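Rab5 protein, putative (Plasmodium falciparum, PDB 3CLV) is a putative Rab5-type small G protein of the Ras family, with a P-loop NTPase fold that binds GDP. Local coordinates at residues A[147-159]-A[178-191]. Numbering follows the deposited sequence.
With GDP (guanosine-5'-diphosphate), chain D.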
ATOM      1  N   ASN A 147      -7.869   5.670 -10.999  1.00 18.18           N
ATOM      2  CA  ASN A 147      -8.511   6.955 -10.751  1.00 18.04           C
ATOM      3  C   ASN A 147      -7.819   7.567  -9.537  1.00 18.02           C
ATOM      4  O   ASN A 147      -7.897   7.036  -8.448  1.00 19.72           O
ATOM      5  CB  ASN A 147     -10.037   6.806 -10.542  1.00 17.42           C
ATOM      6  CG  ASN A 147     -10.386   5.868  -9.388  1.00 17.49           C
ATOM      7  OD1 ASN A 147      -9.918   4.731  -9.339  1.00 18.56           O
ATOM      8  ND2 ASN A 147     -11.217   6.340  -8.470  1.00 18.51           N
ATOM      9  N   TYR A 148      -7.052   8.624  -9.746  1.00 17.52           N
ATOM     10  CA  TYR A 148      -6.434   9.318  -8.630  1.00 17.16           C
ATOM     11  C   TYR A 148      -6.971  10.724  -8.619  1.00 16.02           C
ATOM     12  O   TYR A 148      -7.232  11.301  -9.678  1.00 16.10           O
ATOM     13  CB  TYR A 148      -4.899   9.365  -8.776  1.00 16.82           C
ATOM     14  CG  TYR A 148      -4.245   8.002  -8.808  1.00 17.54           C
ATOM     15  CD1 TYR A 148      -4.098   7.240  -7.644  1.00 17.65           C
ATOM     16  CD2 TYR A 148      -3.780   7.467 -10.012  1.00 17.69           C
ATOM     17  CE1 TYR A 148      -3.489   5.970  -7.679  1.00 17.15           C
ATOM     18  CE2 TYR A 148      -3.180   6.210 -10.067  1.00 16.89           C
ATOM     19  CZ  TYR A 148      -3.039   5.474  -8.906  1.00 18.16           C
ATOM     20  OH  TYR A 148      -2.464   4.248  -9.011  1.00 19.26           O
ATOM     21  N   ILE A 149      -7.132  11.277  -7.425  1.00 16.12           N
ATOM     22  CA  ILE A 149      -7.204  12.733  -7.287  1.00 16.13           C
ATOM     23  C   ILE A 149      -5.762  13.237  -7.297  1.00 15.50           C
ATOM     24  O   ILE A 149      -4.986  12.954  -6.373  1.00 16.60           O
ATOM     25  CB  ILE A 149      -7.951  13.166  -5.995  1.00 15.90           C
ATOM     26  CG1 ILE A 149      -9.384  12.628  -6.008  1.00 15.96           C
ATOM     27  CG2 ILE A 149      -7.951  14.696  -5.884  1.00 16.35           C
ATOM     28  CD1 ILE A 149     -10.085  12.665  -4.630  1.00 16.33           C
ATOM     29  N   ILE A 150      -5.401  13.962  -8.357  1.00 15.24           N
ATOM     30  CA  ILE A 150      -4.017  14.408  -8.568  1.00 14.42           C
ATOM     31  C   ILE A 150      -3.912  15.913  -8.343  1.00 14.58           C
ATOM     32  O   ILE A 150      -4.688  16.695  -8.909  1.00 15.23           O
ATOM     33  CB  ILE A 150      -3.493  14.066  -9.979  1.00 13.87           C
ATOM     34  CG1 ILE A 150      -3.567  12.552 -10.241  1.00 14.04           C
ATOM     35  CG2 ILE A 150      -2.063  14.595 -10.171  1.00 13.92           C
ATOM     36  CD1 ILE A 150      -3.484  12.215 -11.729  1.00 14.46           C
ATOM     37  N   ILE A 151      -2.953  16.291  -7.503  1.00 13.73           N
ATOM     38  CA  ILE A 151      -2.580  17.681  -7.307  1.00 14.05           C
ATOM     39  C   ILE A 151      -1.124  17.901  -7.738  1.00 14.41           C
ATOM     40  O   ILE A 151      -0.196  17.208  -7.273  1.00 14.47           O
ATOM     41  CB  ILE A 151      -2.899  18.190  -5.878  1.00 13.31           C
ATOM     42  CG1 ILE A 151      -2.617  19.696  -5.748  1.00 14.97           C
ATOM     43  CG2 ILE A 151      -2.188  17.338  -4.770  1.00 12.98           C
ATOM     44  CD1 ILE A 151      -3.510  20.344  -4.645  1.00 16.78           C
ATOM     45  N   LEU A 152      -0.950  18.839  -8.666  1.00 14.20           N
ATOM     46  CA  LEU A 152       0.369  19.183  -9.163  1.00 15.10           C
ATOM     47  C   LEU A 152       0.849  20.330  -8.294  1.00 15.44           C
ATOM     48  O   LEU A 152       0.136  21.325  -8.121  1.00 15.17           O
ATOM     49  CB  LEU A 152       0.308  19.564 -10.644  1.00 15.11           C
ATOM     50  CG  LEU A 152       1.598  20.047 -11.299  1.00 16.52           C
ATOM     51  CD1 LEU A 152       2.612  18.886 -11.381  1.00 15.72           C
ATOM     52  CD2 LEU A 152       1.290  20.586 -12.705  1.00 16.03           C
ATOM     53  N   VAL A 153       2.038  20.173  -7.710  1.00 14.96           N
ATOM     54  CA  VAL A 153       2.531  21.156  -6.733  1.00 14.94           C
ATOM     55  C   VAL A 153       3.782  21.839  -7.273  1.00 15.18           C
ATOM     56  O   VAL A 153       4.787  21.181  -7.585  1.00 15.83           O
ATOM     57  CB  VAL A 153       2.812  20.534  -5.323  1.00 14.22           C
ATOM     58  CG1 VAL A 153       3.477  21.562  -4.358  1.00 13.97           C
ATOM     59  CG2 VAL A 153       1.540  19.970  -4.703  1.00 14.29           C
ATOM     60  N   ALA A 154       3.699  23.166  -7.398  1.00 16.05           N
ATOM     61  CA  ALA A 154       4.835  23.991  -7.794  1.00 16.71           C
ATOM     62  C   ALA A 154       5.526  24.473  -6.527  1.00 17.47           C
ATOM     63  O   ALA A 154       5.122  25.482  -5.932  1.00 18.38           O
ATOM     64  CB  ALA A 154       4.370  25.173  -8.651  1.00 17.15           C
ATOM     65  N   ASN A 155       6.543  23.734  -6.084  1.00 16.56           N
ATOM     66  CA  ASN A 155       7.243  24.087  -4.855  1.00 16.85           C
ATOM     67  C   ASN A 155       8.440  25.043  -5.084  1.00 17.25           C
ATOM     68  O   ASN A 155       8.972  25.138  -6.194  1.00 17.63           O
ATOM     69  CB  ASN A 155       7.668  22.822  -4.085  1.00 15.64           C
ATOM     70  CG  ASN A 155       8.102  23.115  -2.644  1.00 16.49           C
ATOM     71  OD1 ASN A 155       7.410  23.805  -1.895  1.00 14.50           O
ATOM     72  ND2 ASN A 155       9.228  22.523  -2.238  1.00 15.74           N
ATOM     73  N   LYS A 156       8.832  25.736  -4.012  1.00 18.90           N
ATOM     74  CA  LYS A 156      10.005  26.644  -3.980  1.00 20.62           C
ATOM     75  C   LYS A 156       9.738  28.022  -4.586  1.00 21.81           C
ATOM     76  O   LYS A 156      10.665  28.692  -5.064  1.00 22.57           O
ATOM     77  CB  LYS A 156      11.251  26.006  -4.597  1.00 20.69           C
ATOM     78  CG  LYS A 156      11.577  24.604  -4.024  1.00 20.22           C
ATOM     79  CD  LYS A 156      13.068  24.353  -4.158  1.00 19.00           C
ATOM     80  CE  LYS A 156      13.410  22.873  -4.049  1.00 19.65           C
ATOM     81  NZ  LYS A 156      14.894  22.639  -4.028  1.00 18.43           N
ATOM     82  N   ILE A 157       8.478  28.443  -4.555  1.00 23.28           N
ATOM     83  CA  ILE A 157       8.095  29.739  -5.128  1.00 24.78           C
ATOM     84  C   ILE A 157       8.781  30.920  -4.433  1.00 25.91           C
ATOM     85  O   ILE A 157       8.843  32.013  -5.004  1.00 25.97           O
ATOM     86  CB  ILE A 157       6.560  29.952  -5.169  1.00 24.37           C
ATOM     87  CG1 ILE A 157       5.982  30.007  -3.745  1.00 25.06           C
ATOM     88  CG2 ILE A 157       5.910  28.903  -6.094  1.00 24.94           C
ATOM     89  CD1 ILE A 157       4.543  30.413  -3.656  1.00 25.79           C
ATOM     90  N   ASP A 158       9.302  30.692  -3.220  1.00 26.25           N
ATOM     91  CA  ASP A 158      10.087  31.704  -2.503  1.00 27.10           C
ATOM     92  C   ASP A 158      11.380  32.079  -3.234  1.00 28.14           C
ATOM     93  O   ASP A 158      11.959  33.135  -2.971  1.00 28.38           O
ATOM     94  CB  ASP A 158      10.433  31.205  -1.103  1.00 27.15           C
ATOM     95  CG  ASP A 158      11.284  29.962  -1.139  1.00 25.96           C
ATOM     96  OD1 ASP A 158      12.527  30.090  -1.235  1.00 25.29           O
ATOM     97  OD2 ASP A 158      10.712  28.860  -1.100  1.00 22.91           O
ATOM     98  N   LYS A 159      11.854  31.210  -4.121  1.00 29.03           N
ATOM     99  CA  LYS A 159      13.083  31.484  -4.868  1.00 30.55           C
ATOM    100  C   LYS A 159      12.867  32.550  -5.957  1.00 31.95           C
ATOM    101  O   LYS A 159      11.728  32.786  -6.396  1.00 32.02           O
ATOM    102  CB  LYS A 159      13.664  30.196  -5.458  1.00 30.58           C
ATOM    103  CG  LYS A 159      14.195  29.206  -4.404  1.00 30.53           C
ATOM    104  CD  LYS A 159      14.703  27.929  -5.040  1.00 30.83           C
ATOM    105  CE  LYS A 159      16.085  28.143  -5.628  1.00 32.35           C
ATOM    106  NZ  LYS A 159      16.711  26.895  -6.153  1.00 33.53           N
ATOM    107  N   LEU A 178      -6.210  18.442 -13.410  1.00 18.90           N
ATOM    108  CA  LEU A 178      -5.488  18.284 -12.151  1.00 17.60           C
ATOM    109  C   LEU A 178      -5.829  19.481 -11.282  1.00 17.44           C
ATOM    110  O   LEU A 178      -6.111  20.583 -11.811  1.00 17.08           O
ATOM    111  CB  LEU A 178      -3.971  18.299 -12.413  1.00 17.30           C
ATOM    112  CG  LEU A 178      -3.399  17.481 -13.571  1.00 16.28           C
ATOM    113  CD1 LEU A 178      -1.898  17.689 -13.673  1.00 16.21           C
ATOM    114  CD2 LEU A 178      -3.729  16.004 -13.413  1.00 13.46           C
ATOM    115  N   LEU A 179      -5.820  19.260  -9.970  1.00 15.82           N
ATOM    116  CA  LEU A 179      -5.649  20.343  -9.015  1.00 16.19           C
ATOM    117  C   LEU A 179      -4.230  20.916  -9.153  1.00 15.66           C
ATOM    118  O   LEU A 179      -3.293  20.223  -9.583  1.00 14.89           O
ATOM    119  CB  LEU A 179      -5.896  19.849  -7.573  1.00 15.57           C
ATOM    120  CG  LEU A 179      -7.288  19.275  -7.275  1.00 16.11           C
ATOM    121  CD1 LEU A 179      -7.350  18.733  -5.845  1.00 15.88           C
ATOM    122  CD2 LEU A 179      -8.355  20.354  -7.469  1.00 16.84           C
ATOM    123  N   PHE A 180      -4.100  22.201  -8.864  1.00 16.29           N
ATOM    124  CA  PHE A 180      -2.800  22.880  -8.940  1.00 17.02           C
ATOM    125  C   PHE A 180      -2.615  23.852  -7.766  1.00 17.18           C
ATOM    126  O   PHE A 180      -3.539  24.560  -7.379  1.00 16.21           O
ATOM    127  CB  PHE A 180      -2.627  23.581 -10.302  1.00 17.66           C
ATOM    128  CG  PHE A 180      -1.374  24.421 -10.405  1.00 19.21           C
ATOM    129  CD1 PHE A 180      -0.140  23.824 -10.677  1.00 19.98           C
ATOM    130  CD2 PHE A 180      -1.428  25.803 -10.235  1.00 20.49           C
ATOM    131  CE1 PHE A 180       1.030  24.597 -10.763  1.00 21.65           C
ATOM    132  CE2 PHE A 180      -0.258  26.592 -10.317  1.00 22.03           C
ATOM    133  CZ  PHE A 180       0.968  25.989 -10.594  1.00 19.96           C
ATOM    134  N   ILE A 181      -1.408  23.882  -7.192  1.00 18.14           N
ATOM    135  CA  ILE A 181      -1.111  24.818  -6.121  1.00 17.92           C
ATOM    136  C   ILE A 181       0.382  25.214  -6.164  1.00 18.43           C
ATOM    137  O   ILE A 181       1.233  24.432  -6.587  1.00 18.37           O
ATOM    138  CB  ILE A 181      -1.575  24.261  -4.739  1.00 18.65           C
ATOM    139  CG1 ILE A 181      -1.504  25.341  -3.643  1.00 17.80           C
ATOM    140  CG2 ILE A 181      -0.811  22.948  -4.375  1.00 16.57           C
ATOM    141  CD1 ILE A 181      -2.426  25.087  -2.485  1.00 17.98           C
ATOM    142  N   GLN A 182       0.674  26.454  -5.791  1.00 18.46           N
ATOM    143  CA  GLN A 182       2.048  26.940  -5.706  1.00 18.37           C
ATOM    144  C   GLN A 182       2.402  27.028  -4.236  1.00 18.12           C
ATOM    145  O   GLN A 182       1.638  27.586  -3.451  1.00 17.90           O
ATOM    146  CB  GLN A 182       2.168  28.321  -6.342  1.00 19.05           C
ATOM    147  CG  GLN A 182       2.042  28.330  -7.852  1.00 20.26           C
ATOM    148  CD  GLN A 182       2.246  29.722  -8.402  1.00 25.11           C
ATOM    149  OE1 GLN A 182       3.350  30.256  -8.334  1.00 27.46           O
ATOM    150  NE2 GLN A 182       1.182  30.329  -8.925  1.00 26.02           N
ATOM    151  N   THR A 183       3.551  26.457  -3.867  1.00 17.84           N
ATOM    152  CA  THR A 183       3.917  26.341  -2.453  1.00 16.90           C
ATOM    153  C   THR A 183       5.368  26.745  -2.148  1.00 16.79           C
ATOM    154  O   THR A 183       6.230  26.785  -3.037  1.00 16.37           O
ATOM    155  CB  THR A 183       3.696  24.883  -1.904  1.00 17.24           C
ATOM    156  OG1 THR A 183       4.580  23.982  -2.576  1.00 16.53           O
ATOM    157  CG2 THR A 183       2.252  24.420  -2.075  1.00 16.22           C
ATOM    158  N   SER A 184       5.610  27.048  -0.874  1.00 16.96           N
ATOM    159  CA  SER A 184       6.959  27.112  -0.333  1.00 18.21           C
ATOM    160  C   SER A 184       6.996  26.363   0.993  1.00 17.71           C
ATOM    161  O   SER A 184       6.320  26.734   1.959  1.00 18.51           O
ATOM    162  CB  SER A 184       7.460  28.566  -0.195  1.00 18.40           C
ATOM    163  OG  SER A 184       8.787  28.601   0.357  1.00 20.14           O
ATOM    164  N   ALA A 185       7.761  25.269   1.032  1.00 18.92           N
ATOM    165  CA  ALA A 185       8.070  24.598   2.306  1.00 19.09           C
ATOM    166  C   ALA A 185       8.888  25.521   3.202  1.00 19.41           C
ATOM    167  O   ALA A 185       8.760  25.481   4.419  1.00 20.03           O
ATOM    168  CB  ALA A 185       8.834  23.293   2.061  1.00 18.46           C
ATOM    169  N   LYS A 186       9.737  26.343   2.589  1.00 20.30           N
ATOM    170  CA  LYS A 186      10.585  27.293   3.335  1.00 20.69           C
ATOM    171  C   LYS A 186       9.759  28.305   4.147  1.00 21.23           C
ATOM    172  O   LYS A 186       9.963  28.453   5.353  1.00 20.75           O
ATOM    173  CB  LYS A 186      11.602  27.972   2.402  1.00 20.38           C
ATOM    174  CG  LYS A 186      12.683  28.819   3.137  1.00 21.02           C
ATOM    175  CD  LYS A 186      13.718  29.405   2.183  1.00 20.23           C
ATOM    176  CE  LYS A 186      14.597  30.465   2.879  1.00 22.58           C
ATOM    177  NZ  LYS A 186      15.715  30.846   1.953  1.00 26.06           N
ATOM    178  N   THR A 187       8.805  28.981   3.505  1.00 22.39           N
ATOM    179  CA  THR A 187       7.997  29.992   4.214  1.00 22.92           C
ATOM    180  C   THR A 187       6.720  29.405   4.817  1.00 23.36           C
ATOM    181  O   THR A 187       6.089  30.022   5.677  1.00 23.34           O
ATOM    182  CB  THR A 187       7.649  31.199   3.302  1.00 22.83           C
ATOM    183  OG1 THR A 187       6.777  30.776   2.239  1.00 22.62           O
ATOM    184  CG2 THR A 187       8.911  31.806   2.705  1.00 23.08           C
ATOM    185  N   GLY A 188       6.345  28.203   4.368  1.00 23.46           N
ATOM    186  CA  GLY A 188       5.078  27.582   4.785  1.00 23.16           C
ATOM    187  C   GLY A 188       3.889  27.901   3.876  1.00 22.93           C
ATOM    188  O   GLY A 188       2.777  27.409   4.095  1.00 23.81           O
ATOM    189  N   THR A 189       4.119  28.717   2.856  1.00 22.65           N
ATOM    190  CA  THR A 189       3.042  29.134   1.948  1.00 22.80           C
ATOM    191  C   THR A 189       2.309  27.956   1.278  1.00 21.60           C
ATOM    192  O   THR A 189       2.923  27.180   0.550  1.00 21.83           O
ATOM    193  CB  THR A 189       3.585  30.089   0.865  1.00 23.11           C
ATOM    194  OG1 THR A 189       4.122  31.257   1.507  1.00 25.01           O
ATOM    195  CG2 THR A 189       2.482  30.508  -0.098  1.00 23.59           C
ATOM    196  N   ASN A 190       1.002  27.845   1.538  1.00 20.48           N
ATOM    197  CA  ASN A 190       0.101  26.900   0.828  1.00 19.35           C
ATOM    198  C   ASN A 190       0.362  25.412   1.093  1.00 18.87           C
ATOM    199  O   ASN A 190      -0.218  24.545   0.434  1.00 17.29           O
ATOM    200  CB  ASN A 190       0.093  27.169  -0.693  1.00 19.75           C
ATOM    201  CG  ASN A 190      -0.850  28.305  -1.094  1.00 19.64           C
ATOM    202  OD1 ASN A 190      -1.736  28.693  -0.337  1.00 21.45           O
ATOM    203  ND2 ASN A 190      -0.666  28.820  -2.292  1.00 18.78           N
ATOM    204  N   ILE A 191       1.220  25.123   2.067  1.00 18.02           N
ATOM    205  CA  ILE A 191       1.535  23.732   2.417  1.00 17.97           C
ATOM    206  C   ILE A 191       0.325  22.981   2.948  1.00 17.68           C
ATOM    207  O   ILE A 191      -0.011  21.918   2.415  1.00 17.14           O
ATOM    208  CB  ILE A 191       2.754  23.629   3.378  1.00 18.38           C
ATOM    209  CG1 ILE A 191       4.001  24.236   2.718  1.00 17.17           C
ATOM    210  CG2 ILE A 191       2.990  22.164   3.851  1.00 19.02           C
ATOM    211  CD1 ILE A 191       4.518  23.499   1.448  1.00 15.23           C
TER
HETATM  212  PB  GDP D 211      13.054  15.779  -1.699  1.00 13.92           P
HETATM  213  O1B GDP D 211      12.496  15.079  -0.502  1.00 13.89           O
HETATM  214  O2B GDP D 211      14.246  15.032  -2.254  1.00 15.06           O
HETATM  215  O3B GDP D 211      12.042  15.956  -2.802  1.00 16.60           O
HETATM  216  O3A GDP D 211      13.524  17.284  -1.320  1.00 14.52           O
HETATM  217  PA  GDP D 211      14.015  17.791   0.143  1.00 14.47           P
HETATM  218  O1A GDP D 211      15.142  16.911   0.657  1.00 14.84           O
HETATM  219  O2A GDP D 211      12.890  17.997   1.109  1.00 15.27           O
HETATM  220  O5' GDP D 211      14.641  19.223  -0.237  1.00 16.04           O
HETATM  221  C5' GDP D 211      15.764  19.357  -1.117  1.00 14.39           C
HETATM  222  C4' GDP D 211      16.419  20.717  -0.844  1.00 16.00           C
HETATM  223  O4' GDP D 211      15.544  21.777  -1.235  1.00 15.48           O
HETATM  224  C3' GDP D 211      16.774  20.983   0.617  1.00 17.14           C
HETATM  225  O3' GDP D 211      18.000  21.723   0.575  1.00 17.66           O
HETATM  226  C2' GDP D 211      15.655  21.891   1.133  1.00 17.31           C
HETATM  227  O2' GDP D 211      16.048  22.769   2.197  1.00 17.69           O
HETATM  228  C1' GDP D 211      15.323  22.668  -0.132  1.00 18.64           C
HETATM  229  N9  GDP D 211      13.913  23.066  -0.181  1.00 19.53           N
HETATM  230  C8  GDP D 211      12.845  22.252  -0.038  1.00 19.32           C
HETATM  231  N7  GDP D 211      11.703  22.959  -0.151  1.00 20.06           N
HETATM  232  C5  GDP D 211      12.048  24.245  -0.388  1.00 19.98           C
HETATM  233  C6  GDP D 211      11.329  25.521  -0.616  1.00 20.26           C
HETATM  234  O6  GDP D 211      10.075  25.542  -0.617  1.00 19.45           O
HETATM  235  N1  GDP D 211      12.073  26.640  -0.827  1.00 19.90           N
HETATM  236  C2  GDP D 211      13.431  26.638  -0.846  1.00 20.87           C
HETATM  237  N2  GDP D 211      14.086  27.806  -1.074  1.00 19.39           N
HETATM  238  N3  GDP D 211      14.164  25.502  -0.624  1.00 20.29           N
HETATM  239  C4  GDP D 211      13.520  24.308  -0.407  1.00 19.16           C
HETATM  240  O   HOH W   1      14.634  31.785  -0.625  1.00 34.01           O
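D158 and S184 meet beside the guanine of GDP, where the carboxylate grips the base twice, OD2 taking GDP N1 at 2.6 Å and OD1 taking GDP N2 at 2.8 Å, both nearly straight. S184 OG also donates to D158 OD2, but the modelled 2.4 Å is shorter than a normal bond and the length is doubtful; OG in turn accepts from T187 N, an ST motif. A water links OD1 to K186 NZ. The extended K156 chain lies over one face of the guanine, and its NZ bonds O4' of the ribose and S17 O. N155 CG lies anti to the backbone N (chi1 -166°), which brings OD1 to T183 OG1 at 2.9 Å and, on a lone pair, to A185 N at 3.3 Å, while ND2 bonds V18 O. Backbone N atoms of A185 and K186 bond GDP O6 weakly. These are the NKxD and SAK guanine-recognition motifs of Ras-like G proteins, carried where parallel strands 149-155 and 179-183 run out toward the nucleotide, the latter at the sheet edge. Upstream, backbone bonds such as L152 N to L179 O (2.9 Å) zip the strands together. I151 CD1 and V153 CG2 both touch I181 CG2, each at 3.8 Å, on the face packed by helix 191-206; on the other, the F180 ring lies obliquely against L152 and A154, beside V169 of helix 166-175.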